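Local coordinates for protein alpha-1,4-endofucoidanase (Mariniflexile fucanivorans, PDB 6DLH) that hydrolyses internal alpha-1,4 linkages of fucoidan as a retaining, calcium-binding glycoside hydrolase of family 107, at residues W223-D229 with A266-S272; I457-S463 with F496-D502. One frame throughout, in Å; residues are numbered along the deposited sequence.

Contact 1: residues W223-D229 with A266-S272; sequences WCFDSAD and AIAFNNS
Asn270 and Asp226 meet side by side at the C-terminal ends of two neighbouring parallel strands, ND2 of Asn270 giving a nearly straight hydrogen bond (2.7 Å, 172°) to OD1 of Asp226. CG lies anti to the backbone N in both (chi1 -175° and -159°), which makes the side chains run the same way; carboxylate and amide are nearly coplanar. OD1 of Asn270 accepts a hydrogen bond from the backbone N of Ser272, an Asx turn that fixes the amide's rotation. The hydroxyl of Ser272 donates to the syn lone pair of Asp229 OD2, with OG and OD2 2.6 Å apart. The carbonyl of Asn270 accepts a hydrogen bond from N of Asp229 and a weak one from N of Ala228, where helix 228-233 starts. Three backbone hydrogen bonds join strands 223-226 and 266-269; a fourth, Asn270 N to Phe225 O, continues the pairing. Such adjacent parallel strands are consistent with the GH29-like barrel of the catalytic domain. The Phe225 and Phe269 rings are nearly parallel but slid apart, centroids 5.2 Å from each other. CG2 of Ile267 meets the edge of the Phe225 ring, while CD1 of Ile267 reaches CD1 of Trp223. Helices 198-216 and 249-259 pack on this face, Phe254 and Tyr251 standing edge-to-face to Phe225 and Phe269 respectively. Strand 143-149 flanks 222-226, and OD2 of Asp226 is hydrogen-bonded to the hydroxyl of Tyr147.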
# COMPACT_ATOMS: atom_id res chain seq x y z
N TRP A 223 4.98 -2.15 -14.84
CA TRP A 223 3.60 -1.75 -14.66
C TRP A 223 2.69 -2.83 -15.25
O TRP A 223 2.89 -3.26 -16.38
CB TRP A 223 3.33 -0.43 -15.40
CG TRP A 223 4.11 0.77 -14.95
CD1 TRP A 223 5.38 1.11 -15.31
CD2 TRP A 223 3.64 1.83 -14.09
NE1 TRP A 223 5.73 2.29 -14.73
CE2 TRP A 223 4.69 2.76 -13.97
CE3 TRP A 223 2.44 2.07 -13.41
CZ2 TRP A 223 4.57 3.91 -13.19
CZ3 TRP A 223 2.32 3.20 -12.64
CH2 TRP A 223 3.38 4.11 -12.53
N CYS A 224 1.66 -3.24 -14.51
CA CYS A 224 0.67 -4.13 -15.12
C CYS A 224 -0.70 -3.47 -15.04
O CYS A 224 -1.14 -3.10 -13.95
CB CYS A 224 0.68 -5.52 -14.49
SG CYS A 224 0.29 -5.55 -12.72
N PHE A 225 -1.36 -3.35 -16.20
CA PHE A 225 -2.64 -2.65 -16.32
C PHE A 225 -3.77 -3.65 -16.48
O PHE A 225 -3.88 -4.31 -17.50
CB PHE A 225 -2.61 -1.66 -17.49
CG PHE A 225 -1.62 -0.53 -17.32
CD1 PHE A 225 -1.95 0.58 -16.56
CD2 PHE A 225 -0.37 -0.58 -17.92
CE1 PHE A 225 -1.04 1.62 -16.39
CE2 PHE A 225 0.54 0.45 -17.74
CZ PHE A 225 0.20 1.55 -16.98
N ASP A 226 -4.63 -3.71 -15.46
CA ASP A 226 -5.74 -4.64 -15.40
C ASP A 226 -6.94 -4.05 -16.15
O ASP A 226 -6.99 -2.84 -16.37
CB ASP A 226 -6.10 -4.92 -13.94
CG ASP A 226 -6.87 -6.20 -13.70
OD1 ASP A 226 -7.06 -6.97 -14.66
OD2 ASP A 226 -7.26 -6.43 -12.53
N SER A 227 -7.89 -4.91 -16.53
CA SER A 227 -9.17 -4.51 -17.10
C SER A 227 -8.97 -3.69 -18.38
O SER A 227 -9.82 -2.88 -18.72
CB SER A 227 -10.00 -3.75 -16.10
OG SER A 227 -10.36 -4.59 -15.01
N ALA A 228 -7.85 -3.93 -19.07
CA ALA A 228 -7.40 -3.15 -20.21
C ALA A 228 -8.31 -3.36 -21.42
O ALA A 228 -8.68 -2.40 -22.08
CB ALA A 228 -5.95 -3.47 -20.51
N ASP A 229 -8.68 -4.61 -21.72
CA ASP A 229 -9.55 -4.85 -22.86
C ASP A 229 -10.98 -4.39 -22.55
O ASP A 229 -11.70 -4.00 -23.46
CB ASP A 229 -9.48 -6.29 -23.39
CG ASP A 229 -9.89 -7.36 -22.39
OD1 ASP A 229 -10.15 -7.01 -21.22
OD2 ASP A 229 -9.94 -8.54 -22.79
N ALA A 266 9.01 -2.23 -17.78
CA ALA A 266 8.31 -3.26 -18.54
C ALA A 266 6.80 -3.10 -18.33
O ALA A 266 6.35 -2.88 -17.21
CB ALA A 266 8.79 -4.62 -18.11
N ILE A 267 6.03 -3.22 -19.43
CA ILE A 267 4.60 -2.91 -19.42
C ILE A 267 3.82 -4.17 -19.78
O ILE A 267 4.25 -4.93 -20.65
CB ILE A 267 4.26 -1.77 -20.41
CG1 ILE A 267 5.27 -0.61 -20.39
CG2 ILE A 267 2.82 -1.28 -20.23
CD1 ILE A 267 5.48 0.04 -19.04
N ALA A 268 2.67 -4.36 -19.12
CA ALA A 268 1.76 -5.45 -19.45
C ALA A 268 0.32 -4.98 -19.30
O ALA A 268 -0.00 -4.31 -18.33
CB ALA A 268 2.03 -6.65 -18.56
N PHE A 269 -0.53 -5.37 -20.26
CA PHE A 269 -1.95 -5.06 -20.25
C PHE A 269 -2.76 -6.35 -20.13
O PHE A 269 -2.46 -7.33 -20.81
CB PHE A 269 -2.34 -4.32 -21.54
CG PHE A 269 -1.67 -2.98 -21.72
CD1 PHE A 269 -0.43 -2.88 -22.33
CD2 PHE A 269 -2.28 -1.82 -21.26
CE1 PHE A 269 0.18 -1.65 -22.48
CE2 PHE A 269 -1.66 -0.59 -21.41
CZ PHE A 269 -0.43 -0.51 -22.02
N ASN A 270 -3.79 -6.34 -19.28
CA ASN A 270 -4.68 -7.48 -19.18
C ASN A 270 -5.72 -7.43 -20.29
O ASN A 270 -6.72 -6.72 -20.17
CB ASN A 270 -5.37 -7.55 -17.82
CG ASN A 270 -6.20 -8.82 -17.66
OD1 ASN A 270 -6.20 -9.68 -18.53
ND2 ASN A 270 -6.90 -8.93 -16.55
N ASN A 271 -5.48 -8.20 -21.36
CA ASN A 271 -6.44 -8.35 -22.44
C ASN A 271 -7.05 -9.75 -22.42
O ASN A 271 -7.37 -10.32 -23.47
CB ASN A 271 -5.82 -8.02 -23.81
CG ASN A 271 -5.39 -6.57 -23.95
OD1 ASN A 271 -6.15 -5.66 -23.61
ND2 ASN A 271 -4.19 -6.35 -24.45
N SER A 272 -7.22 -10.30 -21.21
CA SER A 272 -7.89 -11.57 -20.97
C SER A 272 -6.95 -12.76 -21.15
O SER A 272 -5.87 -12.64 -21.73
CB SER A 272 -9.14 -11.72 -21.81
OG SER A 272 -10.11 -10.76 -21.43

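Contact 2: residues I457-S463 with F496-D502; sequences ITGLTAS and FELMAQD. With CA (calcium ion), chain I.
Strands 459-463 and 496-502 run antiparallel, their axes 4.6 Å apart at closest approach. Ser463 with Glu497 and Thr461 with Met499 are regular hydrogen-bonded pairs. The pairing ends in a classic beta bulge, with Thr458 and Gly459 both opposite Gln501: Gln501 N donates to Gly459 O (2.9 Å). Thr458 N donates to Gln501 O (2.7 Å), lying above that carbonyl's plane. This antiparallel pairing of strands far apart in sequence, with strand 505-513 on the far side of 494-502, belongs to a putative Ig-like domain (E-set clan), one of several that follow the catalytic domain. On the face of Thr461, Ser463 and Met499, the methionine chain bends at its last torsion (chi3 -60°) across the neighbouring strand. CE of Met499 packs 3.5 Å from Thr461 CG2, while SD lies 3.4 Å from Ser463 OG. On the other face, Leu460 CD1 rests on Leu498 CB (4.2 Å), and Ala462 CB meets Leu498 CD2 (3.9 Å); Trp423 and Leu443 cover the leucines. At the strand end Asp502 OD2 binds the calcium ion at a rather long distance, in a shell that includes a water, Gly419, Asp451 and Glu453; OD1 of Asp502 accepts a hydrogen bond from the backbone N of Asp504.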
# COMPACT_ATOMS: atom_id res chain seq x y z
N ILE A 457 31.24 -20.92 0.40
CA ILE A 457 31.88 -19.75 -0.18
C ILE A 457 33.32 -19.71 0.33
O ILE A 457 33.54 -19.60 1.54
CB ILE A 457 31.10 -18.49 0.23
CG1 ILE A 457 29.67 -18.48 -0.32
CG2 ILE A 457 31.87 -17.22 -0.12
CD1 ILE A 457 29.57 -18.26 -1.82
N THR A 458 34.30 -19.77 -0.59
CA THR A 458 35.70 -19.95 -0.21
C THR A 458 36.43 -18.61 -0.23
O THR A 458 37.57 -18.53 0.21
CB THR A 458 36.42 -20.97 -1.10
OG1 THR A 458 36.23 -20.62 -2.48
CG2 THR A 458 35.99 -22.40 -0.83
N GLY A 459 35.76 -17.57 -0.73
CA GLY A 459 36.36 -16.24 -0.77
C GLY A 459 35.37 -15.19 -1.24
O GLY A 459 34.42 -15.49 -1.96
N LEU A 460 35.59 -13.95 -0.79
CA LEU A 460 34.96 -12.77 -1.37
C LEU A 460 36.03 -11.70 -1.56
O LEU A 460 36.79 -11.41 -0.63
CB LEU A 460 33.84 -12.25 -0.46
CG LEU A 460 33.25 -10.90 -0.88
CD1 LEU A 460 32.28 -11.05 -2.04
CD2 LEU A 460 32.58 -10.18 0.29
N THR A 461 36.07 -11.13 -2.77
CA THR A 461 36.99 -10.05 -3.09
C THR A 461 36.33 -9.15 -4.13
O THR A 461 35.21 -9.41 -4.56
CB THR A 461 38.38 -10.59 -3.45
OG1 THR A 461 39.24 -9.46 -3.66
CG2 THR A 461 38.38 -11.52 -4.65
N ALA A 462 37.04 -8.09 -4.53
CA ALA A 462 36.48 -7.09 -5.43
C ALA A 462 37.42 -6.88 -6.61
O ALA A 462 38.56 -7.34 -6.60
CB ALA A 462 36.25 -5.80 -4.67
N SER A 463 36.89 -6.20 -7.64
CA SER A 463 37.67 -5.72 -8.77
C SER A 463 36.99 -4.49 -9.37
O SER A 463 35.76 -4.40 -9.40
CB SER A 463 37.90 -6.79 -9.81
OG SER A 463 36.67 -7.29 -10.33
N PHE A 496 31.66 -0.75 -8.39
CA PHE A 496 32.62 -1.83 -8.54
C PHE A 496 31.92 -3.19 -8.40
O PHE A 496 30.74 -3.26 -8.04
CB PHE A 496 33.78 -1.66 -7.56
CG PHE A 496 33.35 -1.52 -6.13
CD1 PHE A 496 32.85 -0.31 -5.65
CD2 PHE A 496 33.43 -2.59 -5.25
CE1 PHE A 496 32.45 -0.19 -4.33
CE2 PHE A 496 33.04 -2.46 -3.92
CZ PHE A 496 32.55 -1.26 -3.47
N GLU A 497 32.68 -4.24 -8.69
CA GLU A 497 32.19 -5.61 -8.67
C GLU A 497 32.63 -6.26 -7.37
O GLU A 497 33.78 -6.12 -6.97
CB GLU A 497 32.80 -6.39 -9.84
CG GLU A 497 32.50 -5.78 -11.21
CD GLU A 497 31.09 -6.01 -11.71
OE1 GLU A 497 30.32 -5.03 -11.74
OE2 GLU A 497 30.77 -7.16 -12.08
N LEU A 498 31.69 -6.95 -6.70
CA LEU A 498 32.06 -7.92 -5.68
C LEU A 498 32.08 -9.31 -6.31
O LEU A 498 31.27 -9.61 -7.17
CB LEU A 498 31.07 -7.84 -4.51
CG LEU A 498 31.21 -6.60 -3.63
CD1 LEU A 498 30.27 -6.68 -2.44
CD2 LEU A 498 32.65 -6.40 -3.16
N MET A 499 33.02 -10.15 -5.86
CA MET A 499 33.20 -11.45 -6.47
C MET A 499 33.17 -12.56 -5.42
O MET A 499 34.08 -12.67 -4.58
CB MET A 499 34.52 -11.50 -7.24
CG MET A 499 34.60 -10.47 -8.35
SD MET A 499 36.26 -10.44 -9.04
CE MET A 499 37.23 -9.99 -7.60
N ALA A 500 32.12 -13.37 -5.47
CA ALA A 500 31.97 -14.47 -4.53
C ALA A 500 32.52 -15.74 -5.17
O ALA A 500 32.29 -15.99 -6.35
CB ALA A 500 30.53 -14.61 -4.13
N GLN A 501 33.23 -16.54 -4.37
CA GLN A 501 33.94 -17.69 -4.89
C GLN A 501 33.50 -18.94 -4.14
O GLN A 501 33.27 -18.90 -2.94
CB GLN A 501 35.46 -17.50 -4.74
CG GLN A 501 36.27 -18.61 -5.39
CD GLN A 501 37.76 -18.53 -5.14
OE1 GLN A 501 38.21 -18.28 -4.02
NE2 GLN A 501 38.54 -18.77 -6.19
N ASP A 502 33.39 -20.05 -4.90
CA ASP A 502 33.34 -21.39 -4.34
C ASP A 502 34.27 -22.29 -5.15
O ASP A 502 34.99 -21.82 -6.04
CB ASP A 502 31.90 -21.91 -4.22
CG ASP A 502 31.12 -22.05 -5.52
OD1 ASP A 502 31.73 -21.90 -6.61
OD2 ASP A 502 29.89 -22.30 -5.43
CA CA I . 29.11 -24.90 -6.29
O HOH W 1 31.12 -25.36 -4.83

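Overall arrangement
From the N terminus, the chain first builds the parallel sheet of the catalytic domain, whose helix-wrapped form is consistent with the GH29-like barrel. Contact 1 closes within it as a beta-alpha-beta unit: strand 222-226 leads through helices 228-233 and 249-259 to the adjacent strand 266-269. After helix 399-415 the chain enters the first putative Ig-like domain, where contact 2 closes a wholly different loop, 32 residues with strands but no helix, joining an outer strand to the middle one of a three-stranded antiparallel sheet. The two loops follow in series, neither nested nor crossed. They are about 40 Å apart between centres and about 22 Å between nearest atoms, without touching.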